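Local coordinates for glycerol uptake operon antiterminator-related protein (Thermotoga maritima, PDB 1VKF) that is of unestablished function but is probably related to glycerol-3-phosphate responsive antiterminators that control transcription of glycerol-uptake genes, at residues 109-114 and 141-146. Residues are numbered along the deposited sequence; the frame is centred on the assembly and turned at random.
Sequences FFALDS and PKVARK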
ATOM      1  N   PHE A 109      -3.838   2.831  -7.538  1.00 12.64           N
ATOM      2  CA  PHE A 109      -4.169   3.720  -8.638  1.00 12.30           C
ATOM      3  C   PHE A 109      -3.092   3.448  -9.716  1.00 11.39           C
ATOM      4  O   PHE A 109      -1.907   3.717  -9.511  1.00 11.60           O
ATOM      5  CB  PHE A 109      -4.125   5.143  -8.083  1.00 11.27           C
ATOM      6  CG  PHE A 109      -4.460   6.248  -9.056  1.00 13.28           C
ATOM      7  CD1 PHE A 109      -4.339   6.110 -10.420  1.00 27.55           C
ATOM      8  CD2 PHE A 109      -4.941   7.442  -8.565  1.00 22.34           C
ATOM      9  CE1 PHE A 109      -4.679   7.146 -11.265  1.00 31.49           C
ATOM     10  CE2 PHE A 109      -5.296   8.491  -9.414  1.00 31.68           C
ATOM     11  CZ  PHE A 109      -5.151   8.338 -10.755  1.00 26.39           C
ATOM     12  N   PHE A 110      -3.502   2.871 -10.865  1.00  8.79           N
ATOM     13  CA  PHE A 110      -2.583   2.561 -11.932  1.00  9.10           C
ATOM     14  C   PHE A 110      -2.592   3.787 -12.900  1.00 11.91           C
ATOM     15  O   PHE A 110      -3.541   3.968 -13.692  1.00  9.80           O
ATOM     16  CB  PHE A 110      -3.058   1.317 -12.696  1.00  8.04           C
ATOM     17  CG  PHE A 110      -3.039   0.027 -11.906  1.00 14.70           C
ATOM     18  CD1 PHE A 110      -2.265  -0.137 -10.760  1.00 20.00           C
ATOM     19  CD2 PHE A 110      -3.776  -1.070 -12.371  1.00 20.11           C
ATOM     20  CE1 PHE A 110      -2.261  -1.359 -10.074  1.00 18.93           C
ATOM     21  CE2 PHE A 110      -3.762  -2.281 -11.672  1.00 21.74           C
ATOM     22  CZ  PHE A 110      -3.017  -2.409 -10.535  1.00 22.83           C
ATOM     23  N   ALA A 111      -1.553   4.611 -12.825  1.00  8.73           N
ATOM     24  CA  ALA A 111      -1.491   5.897 -13.546  1.00  8.05           C
ATOM     25  C   ALA A 111      -0.834   5.674 -14.927  1.00  9.49           C
ATOM     26  O   ALA A 111       0.357   5.966 -15.157  1.00  8.16           O
ATOM     27  CB  ALA A 111      -0.776   6.936 -12.700  1.00  7.58           C
ATOM     28  N   LEU A 112      -1.645   5.113 -15.839  1.00  8.26           N
ATOM     29  CA  LEU A 112      -1.158   4.596 -17.098  1.00  9.00           C
ATOM     30  C   LEU A 112      -1.188   5.641 -18.228  1.00  7.72           C
ATOM     31  O   LEU A 112      -0.321   5.627 -19.077  1.00  7.31           O
ATOM     32  CB  LEU A 112      -1.981   3.363 -17.480  1.00  8.80           C
ATOM     33  CG  LEU A 112      -1.745   2.134 -16.567  1.00 11.43           C
ATOM     34  CD1 LEU A 112      -2.859   1.106 -16.702  1.00 14.62           C
ATOM     35  CD2 LEU A 112      -0.386   1.566 -16.904  1.00 10.47           C
ATOM     36  N   ASP A 113      -2.191   6.510 -18.218  1.00  7.73           N
ATOM     37  CA  ASP A 113      -2.337   7.523 -19.223  1.00  6.24           C
ATOM     38  C   ASP A 113      -3.282   8.582 -18.701  1.00  7.91           C
ATOM     39  O   ASP A 113      -3.778   8.468 -17.599  1.00  7.22           O
ATOM     40  CB  ASP A 113      -2.786   6.903 -20.552  1.00  6.78           C
ATOM     41  CG  ASP A 113      -4.042   6.107 -20.483  1.00 15.59           C
ATOM     42  OD1 ASP A 113      -5.007   6.473 -19.772  1.00 12.36           O
ATOM     43  OD2 ASP A 113      -4.180   5.110 -21.253  1.00 19.56           O
ATOM     44  N   SER A 114      -3.484   9.632 -19.464  1.00  7.51           N
ATOM     45  CA  SER A 114      -4.264  10.769 -18.999  1.00  9.29           C
ATOM     46  C   SER A 114      -5.687  10.412 -18.638  1.00 10.88           C
ATOM     47  O   SER A 114      -6.238  10.934 -17.663  1.00  9.17           O
ATOM     48  CB  SER A 114      -4.262  11.882 -20.053  1.00  7.77           C
ATOM     49  OG  SER A 114      -4.950  11.436 -21.221  1.00  7.64           O
ATOM     50  N   PRO A 141       4.403  11.777  -8.640  1.00 11.67           N
ATOM     51  CA  PRO A 141       4.429  13.233  -8.427  1.00 13.91           C
ATOM     52  C   PRO A 141       3.425  13.993  -9.277  1.00 12.28           C
ATOM     53  O   PRO A 141       2.740  14.879  -8.753  1.00 14.20           O
ATOM     54  CB  PRO A 141       5.857  13.603  -8.786  1.00 13.46           C
ATOM     55  CG  PRO A 141       6.640  12.349  -8.420  1.00 14.44           C
ATOM     56  CD  PRO A 141       5.744  11.239  -8.920  1.00 13.01           C
ATOM     57  N   LYS A 142       3.297  13.594 -10.537  1.00 14.53           N
ATOM     58  CA  LYS A 142       2.349  14.200 -11.467  1.00 17.89           C
ATOM     59  C   LYS A 142       0.955  14.057 -10.957  1.00 14.84           C
ATOM     60  O   LYS A 142       0.159  14.994 -11.054  1.00 15.98           O
ATOM     61  CB  LYS A 142       2.350  13.471 -12.813  1.00 19.21           C
ATOM     62  CG  LYS A 142       3.497  13.650 -13.634  1.00 25.74           C
ATOM     63  CD  LYS A 142       3.090  13.473 -15.110  1.00 29.68           C
ATOM     64  CE  LYS A 142       3.932  14.367 -15.977  1.00 25.88           C
ATOM     65  NZ  LYS A 142       4.178  13.739 -17.268  1.00 32.29           N
ATOM     66  N   VAL A 143       0.624  12.855 -10.499  1.00 13.90           N
ATOM     67  CA  VAL A 143      -0.702  12.574  -9.983  1.00 13.88           C
ATOM     68  C   VAL A 143      -0.929  13.332  -8.673  1.00 12.38           C
ATOM     69  O   VAL A 143      -1.994  13.936  -8.483  1.00 13.14           O
ATOM     70  CB  VAL A 143      -0.920  11.062  -9.807  1.00 14.37           C
ATOM     71  CG1 VAL A 143      -2.211  10.779  -9.135  1.00 16.47           C
ATOM     72  CG2 VAL A 143      -0.850  10.385 -11.179  1.00 14.63           C
ATOM     73  N   ALA A 144       0.089  13.358  -7.812  1.00 10.73           N
ATOM     74  CA  ALA A 144      -0.038  14.002  -6.498  1.00 11.13           C
ATOM     75  C   ALA A 144      -0.384  15.480  -6.655  1.00 11.33           C
ATOM     76  O   ALA A 144      -1.163  16.027  -5.866  1.00 14.10           O
ATOM     77  CB  ALA A 144       1.255  13.891  -5.692  1.00 11.23           C
ATOM     78  N   ARG A 145       0.208  16.132  -7.643  1.00 12.44           N
ATOM     79  CA  ARG A 145      -0.071  17.563  -7.887  1.00 16.43           C
ATOM     80  C   ARG A 145      -1.529  17.838  -8.214  1.00 17.25           C
ATOM     81  O   ARG A 145      -2.009  18.979  -8.020  1.00 15.65           O
ATOM     82  CB  ARG A 145       0.823  18.092  -9.016  1.00 19.03           C
ATOM     83  CG  ARG A 145       2.274  18.316  -8.589  1.00 30.60           C
ATOM     84  CD  ARG A 145       3.160  19.027  -9.629  1.00 41.10           C
ATOM     85  NE  ARG A 145       3.677  18.136 -10.685  1.00 50.79           N
ATOM     86  CZ  ARG A 145       4.873  17.516 -10.688  1.00 51.22           C
ATOM     87  NH1 ARG A 145       5.740  17.643  -9.682  1.00 47.91           N
ATOM     88  NH2 ARG A 145       5.208  16.752 -11.721  1.00 46.85           N
ATOM     89  N   LYS A 146      -2.232  16.829  -8.732  1.00 15.49           N
ATOM     90  CA  LYS A 146      -3.651  16.959  -9.090  1.00 17.28           C
ATOM     91  C   LYS A 146      -4.612  16.666  -7.947  1.00 17.95           C
ATOM     92  O   LYS A 146      -5.805  16.949  -8.061  1.00 18.68           O
ATOM     93  CB  LYS A 146      -3.974  16.065 -10.291  1.00 17.80           C
ATOM     94  CG  LYS A 146      -3.059  16.300 -11.506  1.00 22.05           C
ATOM     95  CD  LYS A 146      -3.629  17.243 -12.545  1.00 28.34           C
ATOM     96  CE  LYS A 146      -2.666  17.434 -13.756  1.00 27.56           C
ATOM     97  NZ  LYS A 146      -3.289  17.146 -15.065  1.00 26.59           N
TER
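Val143 alone carries the helix side of this contact, its two methyls divided between two partners: CG1 meets the Phe109 ring and CG2 meets the Ala111 methyl. Val143 CG1 lies 3.9 Å from Phe109 CE2 and slightly farther from Phe109 CZ, coming at the ring obliquely. In Val143, CG1 is anti to the backbone N (chi1 173°) and CG2 anti to the carbonyl carbon; by this second branch Val143 CG2 stands 3.8 Å from Ala111 CB. The CA–CB bond of Phe109 points toward the helix, and a chi1 of -179° carries the ring on to Val143. No hydrogen bond joins the segments; the contact is purely apolar and buried, yet small at 107 Å². Val134 of strand 131-135 and Val117 of helix 114-127 each touch both Ala111 and Val143, while Ile124 packs on Phe109. Past the strand, Ala111 centres an inverse gamma turn, closed by a weak bond of 3.1 Å from Leu112 N to Phe110 O. Asp113 then N-caps helix 114-127, its OD1 accepting from Ala116 N. This small apolar patch joins the C-terminal end of strand 105-110 and its following turn to helix 140-144, between the parallel strands and outer helices of a TIM barrel.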